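Local coordinates for LIM domain only protein 7 (PDB 2EAQ) that probably binds the C-terminal tails of partner proteins through its PDZ domain, at residues 7-12 with 17-22; 23-28 with 66-71. All blocks are in the same frame, centred on the assembly; numbering follows the deposited sequence.

Contact 1: residues 7-12 with 17-22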
loop_
_atom_site.group_PDB
_atom_site.type_symbol
_atom_site.label_atom_id
_atom_site.label_comp_id
_atom_site.label_asym_id
_atom_site.label_seq_id
_atom_site.Cartn_x
_atom_site.Cartn_y
_atom_site.Cartn_z
ATOM N N ILE A 7 -0.678 7.830 3.953
ATOM C CA ILE A 7 0.730 7.558 4.225
ATOM C C ILE A 7 1.524 7.689 2.938
ATOM O O ILE A 7 1.197 7.039 1.945
ATOM C CB ILE A 7 0.882 6.160 4.798
ATOM C CG1 ILE A 7 0.067 6.029 6.092
ATOM C CG2 ILE A 7 2.393 5.838 5.050
ATOM C CD1 ILE A 7 0.208 4.616 6.784
ATOM N N SER A 8 2.548 8.530 2.930
ATOM C CA SER A 8 3.360 8.738 1.748
ATOM C C SER A 8 4.628 7.917 1.833
ATOM O O SER A 8 5.326 7.961 2.831
ATOM C CB SER A 8 3.708 10.215 1.668
ATOM O OG SER A 8 4.356 10.413 0.364
ATOM N N ILE A 9 4.865 7.125 0.792
ATOM C CA ILE A 9 6.038 6.211 0.711
ATOM C C ILE A 9 6.729 6.568 -0.599
ATOM O O ILE A 9 6.067 6.783 -1.611
ATOM C CB ILE A 9 5.617 4.693 0.738
ATOM C CG1 ILE A 9 4.567 4.510 1.839
ATOM C CG2 ILE A 9 6.851 3.831 0.958
ATOM C CD1 ILE A 9 4.104 3.069 2.000
ATOM N N ASN A 10 8.051 6.659 -0.588
ATOM C CA ASN A 10 8.807 7.089 -1.786
ATOM C C ASN A 10 10.096 6.355 -1.928
ATOM O O ASN A 10 10.754 6.089 -0.913
ATOM C CB ASN A 10 9.145 8.583 -1.695
ATOM C CG ASN A 10 7.913 9.439 -1.578
ATOM O OD1 ASN A 10 7.291 9.793 -2.575
ATOM N ND2 ASN A 10 7.523 9.749 -0.357
ATOM N N GLN A 11 10.470 5.989 -3.160
ATOM C CA GLN A 11 11.775 5.368 -3.393
ATOM C C GLN A 11 12.196 5.716 -4.807
ATOM O O GLN A 11 11.457 6.397 -5.512
ATOM C CB GLN A 11 11.717 3.842 -3.123
ATOM C CG GLN A 11 10.810 3.093 -4.089
ATOM C CD GLN A 11 10.775 1.633 -3.868
ATOM O OE1 GLN A 11 10.554 0.890 -4.848
ATOM N NE2 GLN A 11 11.020 1.199 -2.705
ATOM N N THR A 12 13.395 5.313 -5.193
ATOM C CA THR A 12 13.876 5.690 -6.533
ATOM C C THR A 12 12.975 5.187 -7.631
ATOM O O THR A 12 12.536 4.035 -7.584
ATOM C CB THR A 12 15.225 5.076 -6.737
ATOM O OG1 THR A 12 16.052 5.499 -5.650
ATOM C CG2 THR A 12 15.878 5.645 -7.997
ATOM N N LEU A 17 13.734 -3.082 -6.260
ATOM C CA LEU A 17 13.161 -3.576 -5.013
ATOM C C LEU A 17 11.754 -3.002 -4.838
ATOM O O LEU A 17 11.494 -1.881 -5.298
ATOM C CB LEU A 17 14.021 -3.116 -3.846
ATOM C CG LEU A 17 15.515 -3.460 -3.850
ATOM C CD1 LEU A 17 16.153 -2.926 -2.579
ATOM C CD2 LEU A 17 15.663 -4.965 -3.937
ATOM N N ASP A 18 10.859 -3.742 -4.197
ATOM C CA ASP A 18 9.522 -3.193 -3.927
ATOM C C ASP A 18 9.603 -2.280 -2.695
ATOM O O ASP A 18 10.650 -2.093 -2.099
ATOM C CB ASP A 18 8.475 -4.270 -3.705
ATOM C CG ASP A 18 8.850 -5.219 -2.605
ATOM O OD1 ASP A 18 9.100 -4.801 -1.455
ATOM O OD2 ASP A 18 8.921 -6.454 -2.891
ATOM N N PHE A 19 8.471 -1.702 -2.339
ATOM C CA PHE A 19 8.423 -0.735 -1.242
ATOM C C PHE A 19 8.615 -1.292 0.150
ATOM O O PHE A 19 8.828 -0.526 1.081
ATOM C CB PHE A 19 7.113 0.045 -1.268
ATOM C CG PHE A 19 6.987 1.024 -2.408
ATOM C CD1 PHE A 19 7.470 2.320 -2.298
ATOM C CD2 PHE A 19 6.357 0.651 -3.588
ATOM C CE1 PHE A 19 7.313 3.244 -3.336
ATOM C CE2 PHE A 19 6.202 1.580 -4.670
ATOM C CZ PHE A 19 6.689 2.881 -4.520
ATOM N N GLY A 20 8.593 -2.610 0.292
ATOM C CA GLY A 20 8.834 -3.144 1.629
ATOM C C GLY A 20 7.635 -3.680 2.336
ATOM O O GLY A 20 7.752 -3.996 3.505
ATOM N N PHE A 21 6.481 -3.840 1.670
ATOM C CA PHE A 21 5.354 -4.427 2.383
ATOM C C PHE A 21 4.702 -5.453 1.430
ATOM O O PHE A 21 4.918 -5.423 0.215
ATOM C CB PHE A 21 4.343 -3.322 2.783
ATOM C CG PHE A 21 3.609 -2.710 1.654
ATOM C CD1 PHE A 21 2.362 -3.175 1.298
ATOM C CD2 PHE A 21 4.159 -1.636 0.929
ATOM C CE1 PHE A 21 1.694 -2.572 0.222
ATOM C CE2 PHE A 21 3.486 -1.058 -0.137
ATOM C CZ PHE A 21 2.270 -1.540 -0.473
ATOM N N THR A 22 3.965 -6.388 2.020
ATOM C CA THR A 22 3.169 -7.358 1.226
ATOM C C THR A 22 1.717 -7.160 1.649
ATOM O O THR A 22 1.419 -6.641 2.745
ATOM C CB THR A 22 3.555 -8.798 1.465
ATOM O OG1 THR A 22 3.372 -9.136 2.833
ATOM C CG2 THR A 22 5.041 -9.015 1.067
#
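Ile-9 and Phe-19 meet where the first strand of the PDZ fold faces the loop leading into strand 21-26. By family resemblance, Phe-19 and Gly-20 of this loop, with Phe-21 at the start of the strand, probably form the carboxylate-binding loop. Ile-9 touches with its CG2 branch, which lies 3.6 Å from Phe-19 CD1. That branch stands anti to the backbone N, while CG1 sits beside that N (chi1 -45°). Ile-9 also touches Pro-40 and Met-83, so this end of the contact is buried. Asn-10 points its CB away from the other segment. Asn-10 C lies at the edge of the Phe-19 ring, 4.4 Å from Phe-19 CE1. Its OD1 is hydrogen-bonded to His-80 ND1, and its ND2 gives a weak hydrogen bond to Ser-8 OG. Gln-11 then brings its side chain over one face of the Phe-19 ring. Amide and ring are stacked, with planes 18° apart. Gln-11 CD stands 3.7 Å above the ring plane, offset toward the rim, and CG lies 3.6 Å from Phe-19 CE1. Gln-11 NE2 gives a nearly straight but weak hydrogen bond to Asp-18 O, at 3.4 Å. Gln-11 OE1 lies 3.0 Å from Leu-17 O; both are acceptors, so the modelled turn of the amide, and with it the weak bond, is doubtful. With an alanine at Gln-11, the ring would probably lose the cover of this face and be freer to shift. In the second segment, Asp-18 forms an Asx turn. Asp-18 OD1 accepts from Gly-20 N at 2.8 Å, using the lone pair anti to OD2.

Contact 2: residues 23-28 with 66-71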
loop_
_atom_site.group_PDB
_atom_site.type_symbol
_atom_site.label_atom_id
_atom_site.label_comp_id
_atom_site.label_asym_id
_atom_site.label_seq_id
_atom_site.Cartn_x
_atom_site.Cartn_y
_atom_site.Cartn_z
ATOM N N ILE A 23 0.800 -7.597 0.789
ATOM C CA ILE A 23 -0.626 -7.442 1.024
ATOM C C ILE A 23 -1.280 -8.751 1.393
ATOM O O ILE A 23 -0.892 -9.836 0.862
ATOM C CB ILE A 23 -1.270 -6.892 -0.250
ATOM C CG1 ILE A 23 -0.760 -5.457 -0.497
ATOM C CG2 ILE A 23 -2.831 -6.855 -0.119
ATOM C CD1 ILE A 23 -1.373 -4.724 -1.687
ATOM N N LYS A 24 -2.186 -8.652 2.357
ATOM C CA LYS A 24 -3.063 -9.741 2.769
ATOM C C LYS A 24 -4.383 -9.495 2.077
ATOM O O LYS A 24 -5.090 -8.492 2.321
ATOM C CB LYS A 24 -3.312 -9.742 4.275
ATOM C CG LYS A 24 -4.251 -10.912 4.652
ATOM C CD LYS A 24 -4.264 -11.147 6.146
ATOM C CE LYS A 24 -5.416 -10.359 6.735
ATOM N NZ LYS A 24 -6.009 -11.036 7.971
ATOM N N TRP A 25 -4.716 -10.402 1.145
ATOM C CA TRP A 25 -6.015 -10.358 0.494
ATOM C C TRP A 25 -7.006 -11.022 1.427
ATOM O O TRP A 25 -6.868 -12.222 1.772
ATOM C CB TRP A 25 -5.908 -11.110 -0.823
ATOM C CG TRP A 25 -5.084 -10.329 -1.812
ATOM C CD1 TRP A 25 -3.719 -10.177 -1.788
ATOM C CD2 TRP A 25 -5.566 -9.543 -2.884
ATOM N NE1 TRP A 25 -3.322 -9.326 -2.798
ATOM C CE2 TRP A 25 -4.431 -8.916 -3.490
ATOM C CE3 TRP A 25 -6.864 -9.287 -3.412
ATOM C CZ2 TRP A 25 -4.534 -8.069 -4.586
ATOM C CZ3 TRP A 25 -6.954 -8.439 -4.516
ATOM C CH2 TRP A 25 -5.798 -7.841 -5.090
ATOM N N ASP A 26 -8.017 -10.287 1.874
ATOM C CA ASP A 26 -9.058 -10.842 2.725
ATOM C C ASP A 26 -10.338 -10.188 2.217
ATOM O O ASP A 26 -11.004 -9.374 2.910
ATOM C CB ASP A 26 -8.820 -10.516 4.190
ATOM C CG ASP A 26 -9.517 -11.530 5.085
ATOM O OD1 ASP A 26 -10.207 -12.367 4.505
ATOM O OD2 ASP A 26 -9.331 -11.429 6.292
ATOM N N ILE A 27 -10.739 -10.609 1.037
ATOM C CA ILE A 27 -11.886 -10.035 0.325
ATOM C C ILE A 27 -13.087 -9.953 1.287
ATOM O O ILE A 27 -13.391 -10.918 1.939
ATOM C CB ILE A 27 -12.166 -10.927 -0.924
ATOM C CG1 ILE A 27 -11.042 -10.741 -1.967
ATOM C CG2 ILE A 27 -13.524 -10.602 -1.511
ATOM C CD1 ILE A 27 -10.749 -9.267 -2.398
ATOM N N PRO A 28 -13.874 -8.862 1.228
ATOM C CA PRO A 28 -13.728 -7.744 0.287
ATOM C C PRO A 28 -12.655 -6.683 0.519
ATOM O O PRO A 28 -12.612 -5.693 -0.247
ATOM C CB PRO A 28 -15.152 -7.151 0.236
ATOM C CG PRO A 28 -15.568 -7.291 1.697
ATOM C CD PRO A 28 -15.113 -8.701 2.058
ATOM N N LYS A 66 -7.534 -6.457 -11.197
ATOM C CA LYS A 66 -6.580 -6.294 -12.286
ATOM C C LYS A 66 -6.060 -4.852 -12.263
ATOM O O LYS A 66 -4.839 -4.610 -12.302
ATOM C CB LYS A 66 -7.258 -6.579 -13.636
ATOM C CG LYS A 66 -6.337 -6.485 -14.798
ATOM C CD LYS A 66 -5.139 -7.305 -14.548
ATOM C CE LYS A 66 -4.382 -7.517 -15.836
ATOM N NZ LYS A 66 -5.373 -8.116 -16.811
ATOM N N GLU A 67 -6.966 -3.885 -12.247
ATOM C CA GLU A 67 -6.528 -2.461 -12.190
ATOM C C GLU A 67 -5.728 -2.209 -10.930
ATOM O O GLU A 67 -4.786 -1.438 -10.935
ATOM C CB GLU A 67 -7.705 -1.516 -12.252
ATOM C CG GLU A 67 -8.274 -1.559 -13.684
ATOM C CD GLU A 67 -9.588 -0.836 -13.862
ATOM O OE1 GLU A 67 -10.081 -0.186 -12.913
ATOM O OE2 GLU A 67 -10.155 -0.958 -14.996
ATOM N N TRP A 68 -6.057 -2.894 -9.840
ATOM C CA TRP A 68 -5.277 -2.708 -8.623
ATOM C C TRP A 68 -3.826 -3.124 -8.812
ATOM O O TRP A 68 -2.850 -2.378 -8.490
ATOM C CB TRP A 68 -5.891 -3.532 -7.508
ATOM C CG TRP A 68 -5.029 -3.362 -6.264
ATOM C CD1 TRP A 68 -4.062 -4.204 -5.786
ATOM C CD2 TRP A 68 -5.036 -2.223 -5.436
ATOM N NE1 TRP A 68 -3.456 -3.636 -4.699
ATOM C CE2 TRP A 68 -4.033 -2.412 -4.459
ATOM C CE3 TRP A 68 -5.809 -1.041 -5.410
ATOM C CZ2 TRP A 68 -3.768 -1.465 -3.458
ATOM C CZ3 TRP A 68 -5.542 -0.111 -4.406
ATOM C CH2 TRP A 68 -4.539 -0.322 -3.450
ATOM N N GLU A 69 -3.648 -4.315 -9.362
ATOM C CA GLU A 69 -2.347 -4.797 -9.592
ATOM C C GLU A 69 -1.584 -3.910 -10.548
ATOM O O GLU A 69 -0.379 -3.657 -10.350
ATOM C CB GLU A 69 -2.418 -6.243 -10.053
ATOM C CG GLU A 69 -2.919 -7.124 -8.846
ATOM C CD GLU A 69 -2.935 -8.633 -9.164
ATOM O OE1 GLU A 69 -2.325 -9.383 -8.379
ATOM O OE2 GLU A 69 -3.547 -9.031 -10.191
ATOM N N GLU A 70 -2.248 -3.398 -11.573
ATOM C CA GLU A 70 -1.583 -2.470 -12.497
ATOM C C GLU A 70 -1.198 -1.182 -11.783
ATOM O O GLU A 70 -0.121 -0.645 -12.045
ATOM C CB GLU A 70 -2.485 -2.189 -13.711
ATOM C CG GLU A 70 -2.560 -3.440 -14.587
ATOM C CD GLU A 70 -3.572 -3.400 -15.731
ATOM O OE1 GLU A 70 -4.477 -2.537 -15.808
ATOM O OE2 GLU A 70 -3.494 -4.333 -16.572
ATOM N N ALA A 71 -2.029 -0.672 -10.873
ATOM C CA ALA A 71 -1.647 0.538 -10.115
ATOM C C ALA A 71 -0.459 0.310 -9.191
ATOM O O ALA A 71 0.432 1.177 -9.070
ATOM C CB ALA A 71 -2.809 0.995 -9.306
#
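Ile-23 and Trp-25 on strand 21-26 face Trp-68 on helix 65-78 with their backbones far apart: Ile-23 CA is 11.7 Å from Trp-68 CA, and the shortest CA separation is 11.1 Å, from Ile-23 to Glu-69. In the PDZ fold this strand and helix flank the peptide groove, and three side chains bridge them here without a hydrogen bond. Trp-68 reaches out from the helix with CG anti to its backbone N (chi1 178°), which sends the indole toward the strand. Ile-23 extends its CD1 to the edge of that indole, near its plane, 3.8 Å from Trp-68 NE1. The other surroundings of Trp-68 are largely apolar: Ile-30, Ile-52 and Ile-55 touch it, and Phe-60 meets it edge-to-face. These contacts join the helix to strands 29-35 and 51-55. Trp-25 is more exposed than Trp-68. Its six-membered ring is 5.8 Å, centroid to centroid, from the five-membered ring of Trp-68. The planes stand at 85°, but the approach is oblique. The touch is made by the benzo rim: Trp-25 CZ2 and CH2 are each 4.1 Å from Trp-68 CD1.

Overall arrangement
Both contacts use strand 21-26, and their segments adjoin between Thr-22 and Ile-23. Their centres are 16 Å apart, on opposite sides of the centre of the chain. Contact 1 lies at the start of this strand, where the peptide's terminal carboxylate would be expected by analogy with other PDZ domains. Contact 2 lies further along the strand and joins it to the early part of helix 65-78. The same helix reaches contact 1 near its other end, through Gln-76. The two contacts probably lie toward opposite ends of the presumed peptide groove. A bound nickel ion is about 7 Å from the side chain of Asn-10; the side chain of Ile-23 is about 12 Å from a nickel ion.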